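Local coordinates for protein rutinosidase (Aspergillus niger, PDB 6I1A) that is a secreted family 5 glycoside hydrolase that cleaves rutinose from flavonoid rutinosides and probably also acts on beta-1,3-glucans, at residues N23-G28 / D81-G86; V90-T95 / G334-T339; W155-N160 / E190-P195. One frame throughout, in Å; residues are numbered along the deposited sequence. Where two conformers were deposited one is given.

Interaction 1 of 3, residues N23-G28 / D81-G86. With EDO (1,2-ethanediol), chain L.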
loop_
_atom_site.group_PDB
_atom_site.type_symbol
_atom_site.label_atom_id
_atom_site.label_comp_id
_atom_site.label_asym_id
_atom_site.label_seq_id
_atom_site.Cartn_x
_atom_site.Cartn_y
_atom_site.Cartn_z
ATOM N N ASN A 23 8.428 -23.612 10.255
ATOM C CA ASN A 23 7.207 -23.497 9.427
ATOM C C ASN A 23 6.080 -24.115 10.241
ATOM O O ASN A 23 6.186 -25.256 10.735
ATOM C CB ASN A 23 7.361 -24.178 8.060
ATOM C CG ASN A 23 8.416 -23.495 7.190
ATOM O OD1 ASN A 23 8.775 -22.357 7.423
ATOM N ND2 ASN A 23 8.892 -24.215 6.179
ATOM N N GLY A 24 5.027 -23.350 10.380
ATOM C CA GLY A 24 3.898 -23.694 11.227
ATOM C C GLY A 24 2.562 -23.608 10.543
ATOM O O GLY A 24 2.409 -23.337 9.338
ATOM N N VAL A 25 1.544 -23.812 11.350
ATOM C CA VAL A 25 0.150 -23.599 10.971
ATOM C C VAL A 25 -0.626 -22.957 12.128
ATOM O O VAL A 25 -0.333 -23.230 13.312
ATOM C CB VAL A 25 -0.450 -24.947 10.502
ATOM C CG1 VAL A 25 -0.700 -25.916 11.637
ATOM C CG2 VAL A 25 -1.691 -24.724 9.680
ATOM N N ASN A 26 -1.661 -22.232 11.752
ATOM C CA ASN A 26 -2.692 -21.799 12.704
ATOM C C ASN A 26 -3.706 -22.896 12.894
ATOM O O ASN A 26 -4.061 -23.598 11.939
ATOM C CB ASN A 26 -3.435 -20.574 12.218
ATOM C CG ASN A 26 -2.579 -19.326 12.339
ATOM O OD1 ASN A 26 -2.617 -18.690 13.412
ATOM N ND2 ASN A 26 -1.766 -19.010 11.326
ATOM N N LEU A 27 -4.154 -23.066 14.136
ATOM C CA LEU A 27 -5.331 -23.898 14.443
ATOM C C LEU A 27 -6.516 -22.946 14.572
ATOM O O LEU A 27 -7.164 -22.860 15.657
ATOM C CB LEU A 27 -5.069 -24.766 15.672
ATOM C CG LEU A 27 -3.880 -25.685 15.661
ATOM C CD1 LEU A 27 -3.802 -26.516 16.926
ATOM C CD2 LEU A 27 -3.854 -26.599 14.434
ATOM N N GLY A 28 -6.824 -22.186 13.535
ATOM C CA GLY A 28 -7.917 -21.241 13.554
ATOM C C GLY A 28 -9.270 -21.893 13.424
ATOM O O GLY A 28 -9.384 -23.039 12.996
ATOM N N ASP A 81 -0.730 -35.275 13.976
ATOM C CA ASP A 81 0.092 -36.241 13.228
ATOM C C ASP A 81 0.171 -35.901 11.743
ATOM O O ASP A 81 1.280 -35.962 11.170
ATOM C CB ASP A 81 -0.472 -37.648 13.415
ATOM C CG ASP A 81 -0.370 -38.177 14.837
ATOM O OD1 ASP A 81 0.549 -37.779 15.579
ATOM O OD2 ASP A 81 -1.201 -39.047 15.177
ATOM N N LYS A 82 -0.936 -35.507 11.159
ATOM C CA LYS A 82 -0.919 -35.143 9.711
ATOM C C LYS A 82 -0.043 -33.909 9.479
ATOM O O LYS A 82 0.814 -33.858 8.570
ATOM C CB LYS A 82 -2.314 -34.867 9.232
ATOM C CG LYS A 82 -2.333 -34.583 7.733
ATOM C CD LYS A 82 -3.642 -34.291 7.212
ATOM C CE LYS A 82 -4.739 -35.286 7.546
ATOM N NZ LYS A 82 -6.075 -34.786 7.113
ATOM N N LEU A 83 -0.204 -32.898 10.338
ATOM C CA LEU A 83 0.630 -31.681 10.217
ATOM C C LEU A 83 2.105 -32.018 10.376
ATOM O O LEU A 83 2.953 -31.512 9.614
ATOM C CB LEU A 83 0.142 -30.689 11.285
ATOM C CG LEU A 83 -1.247 -30.125 11.045
ATOM C CD1 LEU A 83 -1.776 -29.411 12.277
ATOM C CD2 LEU A 83 -1.291 -29.213 9.839
ATOM N N ALA A 84 2.487 -32.830 11.360
ATOM C CA ALA A 84 3.873 -33.242 11.568
ATOM C C ALA A 84 4.416 -33.957 10.317
ATOM O O ALA A 84 5.559 -33.725 9.917
ATOM C CB ALA A 84 3.978 -34.155 12.767
ATOM N N SER A 85 3.578 -34.768 9.697
ATOM C CA SER A 85 3.982 -35.552 8.492
ATOM C C SER A 85 4.293 -34.575 7.361
ATOM O O SER A 85 5.073 -34.961 6.456
ATOM C CB SER A 85 2.937 -36.599 8.106
ATOM O OG SER A 85 1.859 -36.058 7.331
ATOM N N GLY A 86 3.661 -33.404 7.339
ATOM C CA GLY A 86 3.954 -32.359 6.330
ATOM C C GLY A 86 5.103 -31.443 6.725
ATOM O O GLY A 86 5.340 -30.470 5.977
HETATM C C1 EDO L . 5.938 -27.441 6.265
HETATM O O1 EDO L . 4.684 -27.872 5.942
HETATM C C2 EDO L . 6.904 -27.482 5.161
HETATM O O2 EDO L . 8.122 -26.832 5.589
#

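Interaction 2 of 3, residues V90-T95 / G334-T339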
loop_
_atom_site.group_PDB
_atom_site.type_symbol
_atom_site.label_atom_id
_atom_site.label_comp_id
_atom_site.label_asym_id
_atom_site.label_seq_id
_atom_site.Cartn_x
_atom_site.Cartn_y
_atom_site.Cartn_z
ATOM N N VAL A 90 5.582 -25.706 14.321
ATOM C CA VAL A 90 5.024 -24.617 15.163
ATOM C C VAL A 90 3.519 -24.632 15.040
ATOM O O VAL A 90 3.006 -24.775 13.890
ATOM C CB VAL A 90 5.555 -23.260 14.692
ATOM C CG1 VAL A 90 4.937 -22.122 15.481
ATOM C CG2 VAL A 90 7.063 -23.224 14.775
ATOM N N LEU A 91 2.810 -24.483 16.141
ATOM C CA LEU A 91 1.356 -24.331 16.150
ATOM C C LEU A 91 1.023 -22.971 16.705
ATOM O O LEU A 91 1.405 -22.688 17.853
ATOM C CB LEU A 91 0.652 -25.418 16.963
ATOM C CG LEU A 91 0.922 -26.871 16.549
ATOM C CD1 LEU A 91 0.336 -27.855 17.537
ATOM C CD2 LEU A 91 0.423 -27.137 15.153
ATOM N N ARG A 92 0.348 -22.142 15.940
ATOM C CA ARG A 92 -0.204 -20.883 16.469
ATOM C C ARG A 92 -1.651 -21.147 16.781
ATOM O O ARG A 92 -2.414 -21.658 15.911
ATOM C CB ARG A 92 -0.064 -19.757 15.467
ATOM C CG ARG A 92 -0.690 -18.454 15.949
ATOM C CD ARG A 92 -0.242 -17.263 15.145
ATOM N NE ARG A 92 -0.751 -15.961 15.546
ATOM C CZ ARG A 92 -1.829 -15.345 15.079
ATOM N NH1 ARG A 92 -2.644 -15.923 14.190
ATOM N NH2 ARG A 92 -2.058 -14.085 15.471
ATOM N N ILE A 93 -2.091 -20.886 18.010
ATOM C CA ILE A 93 -3.409 -21.255 18.507
ATOM C C ILE A 93 -4.202 -20.032 18.926
ATOM O O ILE A 93 -4.023 -19.513 20.059
ATOM C CB ILE A 93 -3.355 -22.326 19.621
ATOM C CG1 ILE A 93 -2.431 -23.481 19.275
ATOM C CG2 ILE A 93 -4.766 -22.753 19.917
ATOM C CD1 ILE A 93 -2.343 -24.579 20.297
ATOM N N PRO A 94 -5.072 -19.498 18.057
ATOM C CA PRO A 94 -5.943 -18.381 18.389
ATOM C C PRO A 94 -7.002 -18.828 19.400
ATOM O O PRO A 94 -7.657 -19.853 19.222
ATOM C CB PRO A 94 -6.586 -17.981 17.051
ATOM C CG PRO A 94 -5.623 -18.514 16.039
ATOM C CD PRO A 94 -5.129 -19.824 16.613
ATOM N N THR A 95 -7.154 -18.028 20.455
ATOM C CA THR A 95 -8.165 -18.252 21.493
ATOM C C THR A 95 -8.984 -16.976 21.653
ATOM O O THR A 95 -8.486 -15.849 21.404
ATOM C CB THR A 95 -7.504 -18.644 22.812
ATOM O OG1 THR A 95 -6.724 -17.579 23.396
ATOM C CG2 THR A 95 -6.620 -19.862 22.706
ATOM N N GLY A 334 10.392 -17.609 9.686
ATOM C CA GLY A 334 9.408 -18.600 9.272
ATOM C C GLY A 334 8.021 -18.009 9.269
ATOM O O GLY A 334 7.854 -16.789 9.246
ATOM N N SER A 335 7.045 -18.879 9.259
ATOM C CA SER A 335 5.660 -18.469 9.057
ATOM C C SER A 335 4.714 -19.533 9.600
ATOM O O SER A 335 5.101 -20.693 9.745
ATOM C CB SER A 335 5.383 -18.163 7.599
ATOM O OG SER A 335 5.606 -19.344 6.801
ATOM N N SER A 336 3.467 -19.125 9.761
ATOM C CA SER A 336 2.385 -20.072 10.076
ATOM C C SER A 336 1.175 -19.772 9.211
ATOM O O SER A 336 0.637 -18.670 9.206
ATOM C CB SER A 336 1.993 -20.148 11.569
ATOM O OG SER A 336 1.822 -18.904 12.177
ATOM N N TYR A 337 0.750 -20.766 8.431
ATOM C CA TYR A 337 -0.317 -20.622 7.431
ATOM C C TYR A 337 -1.664 -20.543 8.111
ATOM O O TYR A 337 -1.915 -21.204 9.131
ATOM C CB TYR A 337 -0.279 -21.848 6.500
ATOM C CG TYR A 337 -0.967 -21.621 5.187
ATOM C CD1 TYR A 337 -0.281 -21.064 4.141
ATOM C CD2 TYR A 337 -2.299 -21.923 5.000
ATOM C CE1 TYR A 337 -0.889 -20.841 2.927
ATOM C CE2 TYR A 337 -2.952 -21.637 3.789
ATOM C CZ TYR A 337 -2.229 -21.075 2.766
ATOM O OH TYR A 337 -2.840 -20.793 1.563
ATOM N N TRP A 338 -2.561 -19.762 7.526
ATOM C CA TRP A 338 -3.981 -19.711 7.937
ATOM C C TRP A 338 -4.728 -20.557 6.915
ATOM O O TRP A 338 -4.920 -20.055 5.806
ATOM C CB TRP A 338 -4.544 -18.292 7.988
ATOM C CG TRP A 338 -5.894 -18.246 8.637
ATOM C CD1 TRP A 338 -7.130 -18.462 8.105
ATOM C CD2 TRP A 338 -6.099 -18.070 10.058
ATOM N NE1 TRP A 338 -8.089 -18.372 9.082
ATOM C CE2 TRP A 338 -7.475 -18.145 10.288
ATOM C CE3 TRP A 338 -5.253 -17.783 11.146
ATOM C CZ2 TRP A 338 -8.054 -17.955 11.549
ATOM C CZ3 TRP A 338 -5.815 -17.628 12.387
ATOM C CH2 TRP A 338 -7.181 -17.703 12.586
ATOM N N THR A 339 -5.192 -21.759 7.239
ATOM C CA THR A 339 -5.239 -22.414 8.553
ATOM C C THR A 339 -5.188 -23.917 8.363
ATOM O O THR A 339 -5.253 -24.430 7.194
ATOM C CB THR A 339 -6.486 -21.923 9.279
ATOM O OG1 THR A 339 -6.538 -22.483 10.599
ATOM C CG2 THR A 339 -7.786 -22.248 8.574
#

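Interaction 3 of 3, residues W155-N160 / E190-P195. With NAG (2-acetamido-2-deoxy-beta-D-glucopyranose), chain D; EDO (1,2-ethanediol), chain K.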
loop_
_atom_site.group_PDB
_atom_site.type_symbol
_atom_site.label_atom_id
_atom_site.label_comp_id
_atom_site.label_asym_id
_atom_site.label_seq_id
_atom_site.Cartn_x
_atom_site.Cartn_y
_atom_site.Cartn_z
ATOM N N TRP A 155 -15.147 -1.658 19.440
ATOM C CA TRP A 155 -13.821 -0.999 19.574
ATOM C C TRP A 155 -13.617 -0.430 20.977
ATOM O O TRP A 155 -12.766 0.389 21.176
ATOM C CB TRP A 155 -13.657 0.102 18.529
ATOM C CG TRP A 155 -13.453 -0.261 17.092
ATOM C CD1 TRP A 155 -12.235 -0.470 16.503
ATOM C CD2 TRP A 155 -14.450 -0.334 16.066
ATOM N NE1 TRP A 155 -12.418 -0.652 15.170
ATOM C CE2 TRP A 155 -13.753 -0.579 14.864
ATOM C CE3 TRP A 155 -15.844 -0.200 16.029
ATOM C CZ2 TRP A 155 -14.381 -0.697 13.616
ATOM C CZ3 TRP A 155 -16.460 -0.285 14.803
ATOM C CH2 TRP A 155 -15.747 -0.544 13.616
ATOM N N TYR A 156 -14.411 -0.943 21.928
ATOM C CA TYR A 156 -14.447 -0.349 23.265
ATOM C C TYR A 156 -13.158 -0.538 24.052
ATOM O O TYR A 156 -12.927 0.196 25.052
ATOM C CB TYR A 156 -15.625 -0.915 24.090
ATOM C CG TYR A 156 -16.983 -0.786 23.413
ATOM C CD1 TYR A 156 -17.604 0.476 23.362
ATOM C CD2 TYR A 156 -17.623 -1.823 22.783
ATOM C CE1 TYR A 156 -18.864 0.626 22.768
ATOM C CE2 TYR A 156 -18.884 -1.688 22.183
ATOM C CZ TYR A 156 -19.465 -0.441 22.155
ATOM O OH TYR A 156 -20.686 -0.293 21.514
ATOM N N TRP A 157 -12.312 -1.483 23.680
ATOM C CA TRP A 157 -11.057 -1.738 24.405
ATOM C C TRP A 157 -10.164 -0.493 24.490
ATOM O O TRP A 157 -9.507 -0.250 25.511
ATOM C CB TRP A 157 -10.329 -2.873 23.724
ATOM C CG TRP A 157 -9.008 -3.263 24.311
ATOM C CD1 TRP A 157 -8.818 -4.179 25.299
ATOM C CD2 TRP A 157 -7.713 -2.866 23.851
ATOM N NE1 TRP A 157 -7.479 -4.331 25.533
ATOM C CE2 TRP A 157 -6.766 -3.577 24.624
ATOM C CE3 TRP A 157 -7.235 -2.031 22.848
ATOM C CZ2 TRP A 157 -5.390 -3.418 24.500
ATOM C CZ3 TRP A 157 -5.867 -1.918 22.679
ATOM C CH2 TRP A 157 -4.959 -2.627 23.448
ATOM N N PHE A 158 -10.084 0.279 23.403
ATOM C CA PHE A 158 -9.181 1.416 23.335
ATOM C C PHE A 158 -9.494 2.450 24.437
ATOM O O PHE A 158 -10.668 2.855 24.584
ATOM C CB PHE A 158 -9.230 2.114 21.972
ATOM C CG PHE A 158 -8.601 1.269 20.887
ATOM C CD1 PHE A 158 -7.250 1.380 20.642
ATOM C CD2 PHE A 158 -9.378 0.451 20.091
ATOM C CE1 PHE A 158 -6.639 0.554 19.703
ATOM C CE2 PHE A 158 -8.772 -0.327 19.105
ATOM C CZ PHE A 158 -7.412 -0.246 18.912
ATOM N N TYR A 159 -8.444 2.887 25.123
ATOM C CA TYR A 159 -8.440 4.025 26.102
ATOM C C TYR A 159 -9.335 3.710 27.308
ATOM O O TYR A 159 -9.740 4.650 28.026
ATOM C CB TYR A 159 -8.938 5.310 25.437
ATOM C CG TYR A 159 -8.444 5.513 24.025
ATOM C CD1 TYR A 159 -7.098 5.529 23.739
ATOM C CD2 TYR A 159 -9.332 5.673 22.980
ATOM C CE1 TYR A 159 -6.634 5.707 22.439
ATOM C CE2 TYR A 159 -8.902 5.851 21.670
ATOM C CZ TYR A 159 -7.547 5.828 21.395
ATOM O OH TYR A 159 -7.159 5.969 20.079
ATOM N N ASN A 160 -9.645 2.447 27.551
ATOM C CA ASN A 160 -10.605 2.062 28.598
ATOM C C ASN A 160 -9.894 1.248 29.672
ATOM O O ASN A 160 -9.423 0.118 29.418
ATOM C CB ASN A 160 -11.804 1.394 27.962
ATOM C CG ASN A 160 -12.848 0.917 28.952
ATOM O OD1 ASN A 160 -12.556 0.209 29.933
ATOM N ND2 ASN A 160 -14.083 1.313 28.652
ATOM N N GLU A 190 1.349 -14.425 22.817
ATOM C CA GLU A 190 0.934 -13.362 21.892
ATOM C C GLU A 190 -0.315 -12.672 22.427
ATOM O O GLU A 190 -1.427 -13.230 22.383
ATOM C CB GLU A 190 0.621 -13.933 20.501
ATOM C CG GLU A 190 0.339 -12.840 19.496
ATOM C CD GLU A 190 0.344 -13.297 18.065
ATOM O OE1 GLU A 190 0.009 -14.467 17.782
ATOM O OE2 GLU A 190 0.785 -12.481 17.209
ATOM N N PRO A 191 -0.160 -11.465 23.029
ATOM C CA PRO A 191 -1.253 -10.894 23.829
ATOM C C PRO A 191 -2.274 -10.012 23.114
ATOM O O PRO A 191 -3.218 -9.524 23.736
ATOM C CB PRO A 191 -0.429 -10.036 24.826
ATOM C CG PRO A 191 0.715 -9.534 24.033
ATOM C CD PRO A 191 1.109 -10.774 23.228
ATOM N N ILE A 192 -2.097 -9.827 21.805
ATOM C CA ILE A 192 -3.110 -9.086 21.025
ATOM C C ILE A 192 -3.000 -9.541 19.570
ATOM O O ILE A 192 -1.926 -10.020 19.152
ATOM C CB ILE A 192 -2.930 -7.548 21.171
ATOM C CG1 ILE A 192 -4.210 -6.765 20.810
ATOM C CG2 ILE A 192 -1.728 -7.036 20.411
ATOM C CD1 ILE A 192 -4.203 -5.338 21.393
ATOM N N ASN A 193 -4.096 -9.342 18.833
ATOM C CA ASN A 193 -4.146 -9.696 17.394
ATOM C C ASN A 193 -4.859 -8.606 16.632
ATOM O O ASN A 193 -6.019 -8.274 16.950
ATOM C CB ASN A 193 -4.882 -11.010 17.222
ATOM C CG ASN A 193 -4.920 -11.414 15.764
ATOM O OD1 ASN A 193 -3.918 -11.900 15.247
ATOM N ND2 ASN A 193 -6.069 -11.213 15.106
ATOM N N GLU A 194 -4.194 -7.990 15.646
ATOM C CA GLU A 194 -4.772 -7.034 14.690
ATOM C C GLU A 194 -5.605 -5.949 15.381
ATOM O O GLU A 194 -6.741 -5.672 14.973
ATOM C CB GLU A 194 -5.542 -7.770 13.594
ATOM C CG GLU A 194 -4.683 -8.669 12.762
ATOM C CD GLU A 194 -5.451 -9.383 11.653
ATOM O OE1 GLU A 194 -6.640 -9.107 11.405
ATOM O OE2 GLU A 194 -4.749 -10.160 10.885
ATOM N N PRO A 195 -5.018 -5.215 16.354
ATOM C CA PRO A 195 -5.719 -4.048 16.879
ATOM C C PRO A 195 -5.872 -3.003 15.774
ATOM O O PRO A 195 -4.928 -2.755 14.992
ATOM C CB PRO A 195 -4.784 -3.561 18.014
ATOM C CG PRO A 195 -3.407 -4.044 17.576
ATOM C CD PRO A 195 -3.663 -5.357 16.889
HETATM C C1 NAG D . -15.208 0.774 29.411
HETATM C C2 NAG D . -15.832 1.631 30.505
HETATM C C3 NAG D . -17.056 0.855 31.013
HETATM C C4 NAG D . -17.978 0.554 29.871
HETATM C C5 NAG D . -17.318 -0.251 28.747
HETATM C C6 NAG D . -18.187 -0.383 27.489
HETATM C C7 NAG D . -14.419 3.065 31.851
HETATM C C8 NAG D . -13.474 3.062 33.003
HETATM N N2 NAG D . -14.915 1.882 31.570
HETATM O O3 NAG D . -17.806 1.737 31.912
HETATM O O4 NAG D . -19.079 -0.290 30.330
HETATM O O5 NAG D . -16.136 0.469 28.371
HETATM O O6 NAG D . -17.548 -1.373 26.675
HETATM O O7 NAG D . -14.750 4.068 31.206
HETATM C C1 EDO K . -7.961 -10.328 8.484
HETATM O O1 EDO K . -8.009 -10.624 9.851
HETATM C C2 EDO K . -6.658 -10.767 7.913
HETATM O O2 EDO K . -5.537 -9.927 8.309
#

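Interaction 1 of 3, residues N23-G28 / D81-G86
Val-25 holds CG1 between its backbone N and carbonyl carbon (chi1 73°), which aims this methyl at Leu-83. Leu-83 swings CG beside its own backbone N, opposite the carbonyl carbon (chi1 -68°), which turns CD1 and CD2 toward the strand. The two side chains meet at about a right angle. Val-25 CG1 lies 3.7 Å from Leu-83 CD1 and 3.8 Å from Leu-83 CD2, so it touches both branches of the leucine. Val-25 was modelled in two conformers, and this fit describes one of them. From further along the strand's exit, Leu-27 CD2 reaches Leu-83 CD1 at 4.1 Å. Tyr-360 and Ile-364 of helix 360-365 pack on Val-25 and Leu-83 respectively. No hydrogen bond links the two segments directly. An ethanediol, probably from the crystallisation liquor, spans their ends. Asn-23 ND2 donates a nearly straight bond to its O2 (2.8 Å, 173° at the hydrogen), and its O1 gives a bond to Gly-86 O (2.7 Å). Tyr-360 OH also bonds the diol. The protein's own chemistry here is purely apolar: a buried methyl patch joins helix 77-85 to the outer side of strand 22-26, and the polar bridge depends on the small molecule.

Interaction 2 of 3, residues V90-T95 / G334-T339
Apolar contact joins Pro-94 to Trp-338. Pro-94 CG meets the six-membered part of the indole, 3.8 Å from Trp-338 CZ3 and 3.9 Å from Trp-338 CH2. The two side chains run past each other in opposite directions. Thr-339 CB covers one face of the same ring near its rim, after a cis peptide bond between Trp-338 and Thr-339.

Polar groups meet by packing alone. Arg-92 carries CG anti to its backbone N (chi1 177°) and runs extended as far as NE. Arg-92 NH1 comes to the indole edge, 4.0 Å from Trp-338 CZ3, with the planes of the two groups 65° apart. This is not a cation-pi stack over the ring face. Ser-336 OG lies alongside the arginine stem, 3.9 Å from Arg-92 CB; its hydrogen bond goes to Gly-302 O.

Ionic bonds hold the guanidinium from outside the segments. Glu-190, Glu-303 and Asp-264 form salt bridges to it, and Asn-26 and Asn-193 add hydrogen bonds. These several partners should fix the rotation of the guanidinium. Strand 22-26 lies between the two strands in the parallel sheet, so the contact spans it through the interior of the TIM barrel characteristic of glycoside hydrolase family 5.

Interaction 3 of 3, residues W155-N160 / E190-P195
Trp-157 and Phe-158 meet Ile-192 and Pro-195 across this contact. Before them, Tyr-156 sets CB 3.3 Å from O6 of the N-acetylglucosamine. Next, Trp-157 turns its ring inward, with CG anti to the backbone N (chi1 179°). Its far corner meets one methyl: Trp-157 CH2 is 3.5 Å from Ile-192 CD1. The methyl comes obliquely. Trp-157 NE1 bonds Ser-167 OG, which should steady the indole. Phe-158 packs against its neighbour, with Trp-157 CE3 3.9 Å above the centre of the Phe-158 ring. The ring then approaches the proline, Phe-158 CZ lying 4.3 Å from Pro-195 CB. Trp-157 to Asn-160 form a type II turn with a weak backbone bond. Asn-160 ends it: ND2 is covalently bonded to C1 of the sugar (1.5 Å), and OD1 caps His-163 N at the start of a helix.

Across the contact, the sequence Asn-193, Glu-194, Pro-195 is the Asn-Glu-Pro signature of family 5. The carboxylate of Glu-194 takes both hydroxyls of an ethanediol, and OE2 also bonds His-266. The contact ties the loop before helix 161-179 to the loop after strand 187-190, with helix 213-233 packing on Ile-192 and Pro-195.

Overall arrangement
All three contacts are buried, but they differ in depth. Interaction 2 is the most central, its centre about 6 Å from the centre of the chain; the centres of interactions 1 and 3 are about 14 Å from it, on opposite sides. Interactions 1 and 2 share one parallel sheet. Strand 22-26 serves interaction 1 on its helix-facing side and pairs with both strands of interaction 2. Interaction 3 belongs to the loops beyond strands 131-136 and 187-190, and it reaches interaction 2 through Glu-190 and Asn-193. Chemistry follows place: aliphatic between sheet and helix; within the barrel, a charged arginine packed on serine and tryptophan, its ionic partners outside the contact; aromatic with aliphatic in the loops.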